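PDB 4FD5: arylalkylamine N-Acetyltransferase 2, which probably transfers acyl groups from acyl-CoA donors to the amines of arylalkylamines such as dopamine and serotonin, as a member of the GNAT acetyltransferase family. Local coordinates for residues E156-Q165 with L214-N222. Numbering follows the deposited sequence.
Sequences EELALDRGFQ and LKIMCKVIN
I221 lays its side chain over the last turns of helix 147-161: CD1 reaches A159 CB at 3.7 Å and L160 CD2 at 3.8 Å, while CG2 rests on the carboxylate carbon of E156. CG1 stands between the backbone N and the carbonyl carbon (chi1 59°), which turns CG2 to E156, and the extended chi2 carries CD1 on to A159. L160 and I221 run past each other in opposite directions, and L160 CD2 also meets N222 CB at 3.7 Å. Beside the CD1 contacts, the extended K219 chain crosses E156 at about a right angle and forms a salt bridge, NZ to OE1 2.8 Å, on the syn lone pair. One water donates to both E156 OE2 and I221 O; a second links F164 O to N222 ND2. Past the helix end, where G163 closes the last turn in a Schellman motif, I221 N gives Q165 O a nearly straight bond (2.8 Å, 168° at the hydrogen) from above the carbonyl plane. That bond extends the antiparallel pairing of strands 166-171 and 213-220 just past their ends. K219 NZ is shared between E156 OE1 and L183 O, so the ion pair is probably fixed in orientation although partly open to solvent.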
loop_
_atom_site.group_PDB
_atom_site.type_symbol
_atom_site.label_atom_id
_atom_site.label_comp_id
_atom_site.label_asym_id
_atom_site.label_seq_id
_atom_site.Cartn_x
_atom_site.Cartn_y
_atom_site.Cartn_z
ATOM N N GLU A 156 -4.906 4.854 11.886
ATOM C CA GLU A 156 -5.918 4.179 12.690
ATOM C C GLU A 156 -6.812 5.176 13.410
ATOM O O GLU A 156 -8.028 4.978 13.472
ATOM C CB GLU A 156 -5.295 3.214 13.688
ATOM C CG GLU A 156 -6.352 2.507 14.525
ATOM C CD GLU A 156 -5.783 1.443 15.437
ATOM O OE1 GLU A 156 -4.722 0.874 15.106
ATOM O OE2 GLU A 156 -6.410 1.183 16.497
ATOM N N GLU A 157 -6.208 6.241 13.944
ATOM C CA GLU A 157 -6.996 7.307 14.586
ATOM C C GLU A 157 -8.045 7.882 13.629
ATOM O O GLU A 157 -9.221 8.033 13.994
ATOM C CB GLU A 157 -6.084 8.409 15.122
ATOM C CG GLU A 157 -5.199 7.970 16.284
ATOM C CD GLU A 157 -4.226 9.059 16.733
ATOM O OE1 GLU A 157 -4.270 10.173 16.175
ATOM O OE2 GLU A 157 -3.409 8.798 17.638
ATOM N N LEU A 158 -7.628 8.176 12.398
ATOM C CA LEU A 158 -8.559 8.702 11.399
ATOM C C LEU A 158 -9.620 7.665 11.024
ATOM O O LEU A 158 -10.793 7.988 10.914
ATOM C CB LEU A 158 -7.811 9.171 10.149
ATOM C CG LEU A 158 -8.704 9.771 9.065
ATOM C CD1 LEU A 158 -9.508 10.950 9.605
ATOM C CD2 LEU A 158 -7.863 10.180 7.847
ATOM N N ALA A 159 -9.201 6.421 10.817
ATOM C CA ALA A 159 -10.133 5.348 10.489
ATOM C C ALA A 159 -11.232 5.256 11.548
ATOM O O ALA A 159 -12.407 5.167 11.213
ATOM C CB ALA A 159 -9.397 4.010 10.372
ATOM N N LEU A 160 -10.837 5.280 12.818
ATOM C CA LEU A 160 -11.785 5.182 13.926
ATOM C C LEU A 160 -12.732 6.383 13.924
ATOM O O LEU A 160 -13.948 6.244 14.102
ATOM C CB LEU A 160 -11.052 5.094 15.260
ATOM C CG LEU A 160 -10.549 3.748 15.730
ATOM C CD1 LEU A 160 -9.714 3.885 17.011
ATOM C CD2 LEU A 160 -11.711 2.779 15.939
ATOM N N ASP A 161 -12.166 7.566 13.729
ATOM C CA ASP A 161 -12.975 8.778 13.664
ATOM C C ASP A 161 -14.025 8.738 12.545
ATOM O O ASP A 161 -15.133 9.270 12.714
ATOM C CB ASP A 161 -12.074 9.998 13.521
ATOM C CG ASP A 161 -12.783 11.282 13.888
ATOM O OD1 ASP A 161 -13.141 11.442 15.079
ATOM O OD2 ASP A 161 -12.975 12.116 12.986
ATOM N N ARG A 162 -13.683 8.095 11.425
ATOM C CA ARG A 162 -14.560 7.974 10.253
ATOM C C ARG A 162 -15.521 6.778 10.326
ATOM O O ARG A 162 -16.253 6.505 9.373
ATOM C CB ARG A 162 -13.729 7.848 8.971
ATOM C CG ARG A 162 -12.930 9.074 8.584
ATOM C CD ARG A 162 -13.794 10.190 7.992
ATOM N NE ARG A 162 -12.944 11.336 7.663
ATOM C CZ ARG A 162 -12.341 11.508 6.493
ATOM N NH1 ARG A 162 -12.526 10.630 5.513
ATOM N NH2 ARG A 162 -11.572 12.563 6.289
ATOM N N GLY A 163 -15.480 6.042 11.430
ATOM C CA GLY A 163 -16.437 4.979 11.670
ATOM C C GLY A 163 -16.032 3.599 11.182
ATOM O O GLY A 163 -16.861 2.695 11.119
ATOM N N PHE A 164 -14.767 3.423 10.822
ATOM C CA PHE A 164 -14.305 2.101 10.394
ATOM C C PHE A 164 -14.060 1.167 11.570
ATOM O O PHE A 164 -13.696 1.598 12.663
ATOM C CB PHE A 164 -13.033 2.206 9.548
ATOM C CG PHE A 164 -13.252 2.827 8.206
ATOM C CD1 PHE A 164 -13.293 4.202 8.060
ATOM C CD2 PHE A 164 -13.428 2.032 7.090
ATOM C CE1 PHE A 164 -13.491 4.771 6.818
ATOM C CE2 PHE A 164 -13.628 2.598 5.844
ATOM C CZ PHE A 164 -13.659 3.969 5.708
ATOM N N GLN A 165 -14.241 -0.130 11.323
ATOM C CA GLN A 165 -14.012 -1.155 12.327
ATOM C C GLN A 165 -12.882 -2.099 11.939
ATOM O O GLN A 165 -12.358 -2.823 12.779
ATOM C CB GLN A 165 -15.279 -1.974 12.540
ATOM C CG GLN A 165 -16.458 -1.165 13.019
ATOM C CD GLN A 165 -17.689 -2.017 13.161
ATOM O OE1 GLN A 165 -17.987 -2.509 14.246
ATOM N NE2 GLN A 165 -18.401 -2.217 12.063
ATOM N N LEU A 214 4.603 -11.925 0.514
ATOM C CA LEU A 214 3.474 -11.002 0.465
ATOM C C LEU A 214 2.531 -11.441 1.577
ATOM O O LEU A 214 2.154 -12.614 1.635
ATOM C CB LEU A 214 2.751 -11.107 -0.871
ATOM C CG LEU A 214 1.324 -10.553 -0.928
ATOM C CD1 LEU A 214 1.290 -9.063 -0.636
ATOM C CD2 LEU A 214 0.733 -10.825 -2.292
ATOM N N LYS A 215 2.161 -10.525 2.473
ATOM C CA LYS A 215 1.229 -10.872 3.545
ATOM C C LYS A 215 0.027 -9.953 3.472
ATOM O O LYS A 215 0.190 -8.737 3.461
ATOM C CB LYS A 215 1.884 -10.728 4.919
ATOM C CG LYS A 215 3.113 -11.598 5.138
ATOM C CD LYS A 215 3.611 -11.495 6.583
ATOM C CE LYS A 215 4.835 -12.381 6.797
ATOM N NZ LYS A 215 5.239 -12.402 8.227
ATOM N N ILE A 216 -1.169 -10.530 3.390
ATOM C CA ILE A 216 -2.394 -9.761 3.583
ATOM C C ILE A 216 -2.741 -9.791 5.069
ATOM O O ILE A 216 -2.953 -10.880 5.655
ATOM C CB ILE A 216 -3.564 -10.273 2.742
ATOM C CG1 ILE A 216 -3.228 -10.158 1.254
ATOM C CG2 ILE A 216 -4.840 -9.502 3.078
ATOM C CD1 ILE A 216 -4.326 -10.689 0.352
ATOM N N MET A 217 -2.776 -8.595 5.654
ATOM C CA MET A 217 -2.812 -8.431 7.098
ATOM C C MET A 217 -3.970 -7.535 7.476
ATOM O O MET A 217 -4.348 -6.644 6.715
ATOM C CB MET A 217 -1.497 -7.812 7.595
ATOM C CG MET A 217 -0.258 -8.586 7.145
ATOM S SD MET A 217 1.310 -7.873 7.671
ATOM C CE MET A 217 1.354 -8.424 9.385
ATOM N N CYS A 218 -4.545 -7.767 8.647
ATOM C CA CYS A 218 -5.670 -6.935 9.061
ATOM C C CYS A 218 -5.761 -6.714 10.569
ATOM O O CYS A 218 -5.130 -7.412 11.361
ATOM C CB CYS A 218 -6.980 -7.507 8.523
ATOM S SG CYS A 218 -7.461 -9.032 9.341
ATOM N N LYS A 219 -6.542 -5.720 10.955
ATOM C CA LYS A 219 -6.709 -5.397 12.363
ATOM C C LYS A 219 -8.145 -4.966 12.603
ATOM O O LYS A 219 -8.669 -4.121 11.877
ATOM C CB LYS A 219 -5.757 -4.267 12.768
ATOM C CG LYS A 219 -5.784 -3.943 14.249
ATOM C CD LYS A 219 -4.892 -2.775 14.606
ATOM C CE LYS A 219 -4.928 -2.574 16.126
ATOM N NZ LYS A 219 -4.154 -1.400 16.578
ATOM N N VAL A 220 -8.782 -5.552 13.613
ATOM C CA VAL A 220 -10.068 -5.046 14.071
ATOM C C VAL A 220 -9.797 -3.896 15.034
ATOM O O VAL A 220 -9.080 -4.067 16.030
ATOM C CB VAL A 220 -10.902 -6.126 14.778
ATOM C CG1 VAL A 220 -12.194 -5.490 15.331
ATOM C CG2 VAL A 220 -11.225 -7.242 13.813
ATOM N N ILE A 221 -10.350 -2.724 14.733
ATOM C CA ILE A 221 -10.024 -1.521 15.497
ATOM C C ILE A 221 -11.170 -1.011 16.367
ATOM O O ILE A 221 -10.942 -0.265 17.319
ATOM C CB ILE A 221 -9.495 -0.387 14.593
ATOM C CG1 ILE A 221 -10.522 -0.010 13.528
ATOM C CG2 ILE A 221 -8.156 -0.789 13.961
ATOM C CD1 ILE A 221 -10.168 1.296 12.784
ATOM N N ASN A 222 -12.393 -1.404 16.036
ATOM C CA ASN A 222 -13.550 -1.088 16.873
ATOM C C ASN A 222 -14.536 -2.249 16.901
ATOM O O ASN A 222 -14.629 -3.013 15.936
ATOM C CB ASN A 222 -14.251 0.183 16.391
ATOM C CG ASN A 222 -15.242 0.724 17.412
ATOM O OD1 ASN A 222 -15.052 0.569 18.622
ATOM N ND2 ASN A 222 -16.304 1.360 16.931
HETATM O O HOH W 1 -8.002 -0.321 18.165
HETATM O O HOH W 2 -15.527 2.379 14.523
#